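Local coordinates for protein type 3 secretion system regulator YopR (Yersinia pestis, PDB 1Z21) that may regulate assembly of the type III secretion injectisome by controlling secretion or polymerization of the needle subunit YscF, and is involved in pathogenesis, at residues 31-34 and 35-38; 54-57 and 58-62. All coordinates share one frame; numbering follows the deposited sequence.

How the contacts relate
Contact 1 (31-34 with 35-38) and contact 2 (54-57 with 58-62) are each a turn-to-turn contact within a single helix, the first in helix 25-43 and the second in helix 52-66. These two helices follow each other in the chain, so contact 1 is complete before contact 2 begins. Their centres lie about 15 Å apart, yet they meet at one point: A38 CB packs against V62 CG1 at 3.7 Å. In both, a proline sits inside the helix and interrupts its run of backbone bonds. Together they describe two neighbouring helices of the five-helix core domain of YopR, which resembles one domain of the secretion regulator YopN.

Contact 1 (31-34 and 35-38); sequences LATP and VREA
A32, T33 and P34 bond to R36, E37 and A38 in a local i to i+4 contact, one turn along helix 25-43 of the all-helical YopR core domain. The motif is a proline-kinked alpha-helix: the nitrogen of P34 carries no hydrogen, so it makes no bond to the preceding turn, but the bonds beyond it hold. R36 N reaches A32 O at 2.9 Å, almost in line with the carbonyl, and E37 N reaches T33 O at 3.1 Å. The bond from A38 N to P34 O is more bent, with an N-H...O angle of 153°.

V35 turns to the buried side, where its CG2 lies 3.8 Å from L31 O; F66 and L63 of helix 52-66 and I76 of helix 71-82 pack on the same side chain. On another side T33 and E37 run alongside each other, the methyl CG2 of T33 lying 3.9 Å from E37 OE2. The T33 hydroxyl is turned back beside its own backbone N (chi1 -71°) and bonds to E29 O. R36 starts out with CG trans to its N, then bends at chi3 (-59°); its guanidinium forms a salt bridge with E29 and donates to the carbonyls of Q79 and V80, tying this helix to helix 71-82. A water at the guanidinium edge, in its plane, accepts from R36 NH1 at 3.0 Å and donates to T33 O at 3.3 Å.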
# COMPACT_ATOMS: atom_id res chain seq x y z
N LEU A 31 1.66 -9.05 3.34
CA LEU A 31 0.46 -8.34 2.86
C LEU A 31 0.81 -7.27 1.83
O LEU A 31 0.10 -7.11 0.83
CB LEU A 31 -0.27 -7.70 4.04
CG LEU A 31 -1.21 -8.64 4.81
CD1 LEU A 31 -1.56 -8.10 6.21
CD2 LEU A 31 -2.47 -8.88 4.03
N ALA A 32 1.91 -6.56 2.07
CA ALA A 32 2.29 -5.42 1.24
C ALA A 32 2.94 -5.83 -0.06
O ALA A 32 3.01 -5.04 -0.99
CB ALA A 32 3.21 -4.50 2.00
N THR A 33 3.41 -7.07 -0.13
CA THR A 33 4.21 -7.52 -1.26
C THR A 33 3.51 -7.34 -2.61
O THR A 33 4.04 -6.63 -3.44
CB THR A 33 4.70 -8.98 -1.04
OG1 THR A 33 5.70 -8.98 -0.02
CG2 THR A 33 5.41 -9.51 -2.29
N PRO A 34 2.34 -7.95 -2.84
CA PRO A 34 1.66 -7.79 -4.13
C PRO A 34 1.25 -6.34 -4.41
O PRO A 34 1.17 -5.96 -5.58
CB PRO A 34 0.43 -8.69 -4.00
CG PRO A 34 0.19 -8.82 -2.55
CD PRO A 34 1.55 -8.81 -1.93
N VAL A 35 1.02 -5.55 -3.36
CA VAL A 35 0.58 -4.17 -3.55
C VAL A 35 1.74 -3.34 -4.05
O VAL A 35 1.58 -2.56 -4.98
CB VAL A 35 0.01 -3.57 -2.26
CG1 VAL A 35 -0.58 -2.19 -2.54
CG2 VAL A 35 -1.05 -4.51 -1.67
N ARG A 36 2.91 -3.51 -3.43
CA ARG A 36 4.13 -2.87 -3.87
C ARG A 36 4.43 -3.25 -5.32
O ARG A 36 4.72 -2.38 -6.13
CB ARG A 36 5.30 -3.26 -2.97
CG ARG A 36 6.59 -2.51 -3.30
CD ARG A 36 7.79 -2.95 -2.49
NE ARG A 36 7.59 -2.78 -1.05
CZ ARG A 36 7.51 -3.77 -0.17
NH1 ARG A 36 7.59 -5.04 -0.55
NH2 ARG A 36 7.34 -3.48 1.11
N GLU A 37 4.36 -4.54 -5.64
CA GLU A 37 4.59 -4.99 -7.02
C GLU A 37 3.67 -4.29 -8.02
O GLU A 37 4.11 -3.84 -9.07
CB GLU A 37 4.45 -6.52 -7.13
CG GLU A 37 5.60 -7.24 -6.43
CD GLU A 37 5.41 -8.74 -6.28
OE1 GLU A 37 4.28 -9.26 -6.39
OE2 GLU A 37 6.44 -9.41 -6.02
N ALA A 38 2.39 -4.18 -7.67
CA ALA A 38 1.42 -3.54 -8.56
C ALA A 38 1.69 -2.04 -8.70
O ALA A 38 1.52 -1.47 -9.78
CB ALA A 38 0.02 -3.79 -8.06
O HOH W 1 7.29 -6.38 -3.21

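Contact 2 (54-57 and 58-62); sequences IDLP and ELRSV
L56 and P57 meet R60 across one turn of helix 52-66, in a proline-kinked stretch of the YopR core domain. The backbone carries the regular bonds: L59 N to D55 O and R60 N to L56 O, both at 2.9 Å, then S61 N to P57 O. P57 N, lacking a hydrogen, makes no bond to the turn before.

The van der Waals contacts centre on R60. Its CG, on the backbone N side (chi1 -60°), passes 3.2 Å from L56 O, and the bend at chi3 folds the guanidinium back along the helix. L56 O and P57 N lie over one face of that group near its rim; NH1 comes to 3.6 Å from L56 CB, and NH2 to 3.9 Å from P57 CG.

On another side two acidic side chains come close. E58 runs beside I54, with CG 3.4 Å from I54 O, which brings its OE1 to 3.9 Å from D55 OD1, the carboxylate planes 46° apart.

Two like charges this close would probably disfavour full ionisation of both carboxylates, which the hydrogen bonds of D55 OD2 to Y95 OH and V51 N may partly offset, while R60 gains a salt bridge to E103 that joins this helix to helix 94-107.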
# COMPACT_ATOMS: atom_id res chain seq x y z
N ILE A 54 -4.22 13.03 -11.13
CA ILE A 54 -4.12 11.85 -11.98
C ILE A 54 -3.63 10.63 -11.20
O ILE A 54 -4.21 9.55 -11.27
CB ILE A 54 -3.16 12.15 -13.15
CG1 ILE A 54 -3.71 13.30 -14.00
CG2 ILE A 54 -2.89 10.91 -13.97
CD1 ILE A 54 -4.98 13.00 -14.72
N ASP A 55 -2.56 10.82 -10.43
CA ASP A 55 -1.84 9.73 -9.80
C ASP A 55 -2.52 9.20 -8.55
O ASP A 55 -2.43 8.01 -8.26
CB ASP A 55 -0.42 10.17 -9.42
CG ASP A 55 0.48 10.40 -10.61
OD1 ASP A 55 0.20 9.86 -11.70
OD2 ASP A 55 1.51 11.09 -10.52
N LEU A 56 -3.17 10.06 -7.78
CA LEU A 56 -3.80 9.61 -6.55
C LEU A 56 -4.99 8.69 -6.82
O LEU A 56 -5.07 7.65 -6.19
CB LEU A 56 -4.17 10.77 -5.63
CG LEU A 56 -2.93 11.42 -4.99
CD1 LEU A 56 -3.30 12.70 -4.25
CD2 LEU A 56 -2.20 10.46 -4.06
N PRO A 57 -5.90 9.03 -7.72
CA PRO A 57 -6.95 8.09 -8.13
C PRO A 57 -6.40 6.75 -8.61
O PRO A 57 -6.99 5.72 -8.28
CB PRO A 57 -7.67 8.83 -9.25
CG PRO A 57 -7.51 10.23 -8.90
CD PRO A 57 -6.11 10.36 -8.35
N GLU A 58 -5.31 6.76 -9.38
CA GLU A 58 -4.70 5.52 -9.84
C GLU A 58 -4.17 4.71 -8.65
O GLU A 58 -4.39 3.51 -8.56
CB GLU A 58 -3.56 5.82 -10.82
CG GLU A 58 -4.07 6.28 -12.18
CD GLU A 58 -2.96 6.72 -13.13
OE1 GLU A 58 -1.76 6.65 -12.76
OE2 GLU A 58 -3.29 7.14 -14.26
N LEU A 59 -3.47 5.39 -7.75
CA LEU A 59 -2.92 4.76 -6.55
C LEU A 59 -4.02 4.14 -5.70
O LEU A 59 -3.89 3.00 -5.24
CB LEU A 59 -2.11 5.76 -5.73
CG LEU A 59 -1.55 5.27 -4.39
CD1 LEU A 59 -0.10 5.70 -4.21
CD2 LEU A 59 -2.40 5.76 -3.23
N ARG A 60 -5.12 4.86 -5.50
CA ARG A 60 -6.24 4.34 -4.70
C ARG A 60 -6.90 3.15 -5.39
O ARG A 60 -7.31 2.22 -4.73
CB ARG A 60 -7.24 5.44 -4.39
CG ARG A 60 -6.61 6.57 -3.60
CD ARG A 60 -7.59 7.55 -3.02
NE ARG A 60 -8.12 8.46 -4.03
CZ ARG A 60 -7.81 9.75 -4.16
NH1 ARG A 60 -6.92 10.35 -3.38
NH2 ARG A 60 -8.40 10.45 -5.11
N SER A 61 -6.93 3.17 -6.73
CA SER A 61 -7.49 2.07 -7.51
C SER A 61 -6.71 0.78 -7.29
O SER A 61 -7.30 -0.30 -7.14
CB SER A 61 -7.49 2.42 -8.99
OG SER A 61 -7.98 1.33 -9.72
N VAL A 62 -5.38 0.89 -7.25
CA VAL A 62 -4.51 -0.23 -6.92
C VAL A 62 -4.77 -0.73 -5.49
O VAL A 62 -4.94 -1.92 -5.26
CB VAL A 62 -3.01 0.11 -7.10
CG1 VAL A 62 -2.14 -1.07 -6.68
CG2 VAL A 62 -2.71 0.50 -8.55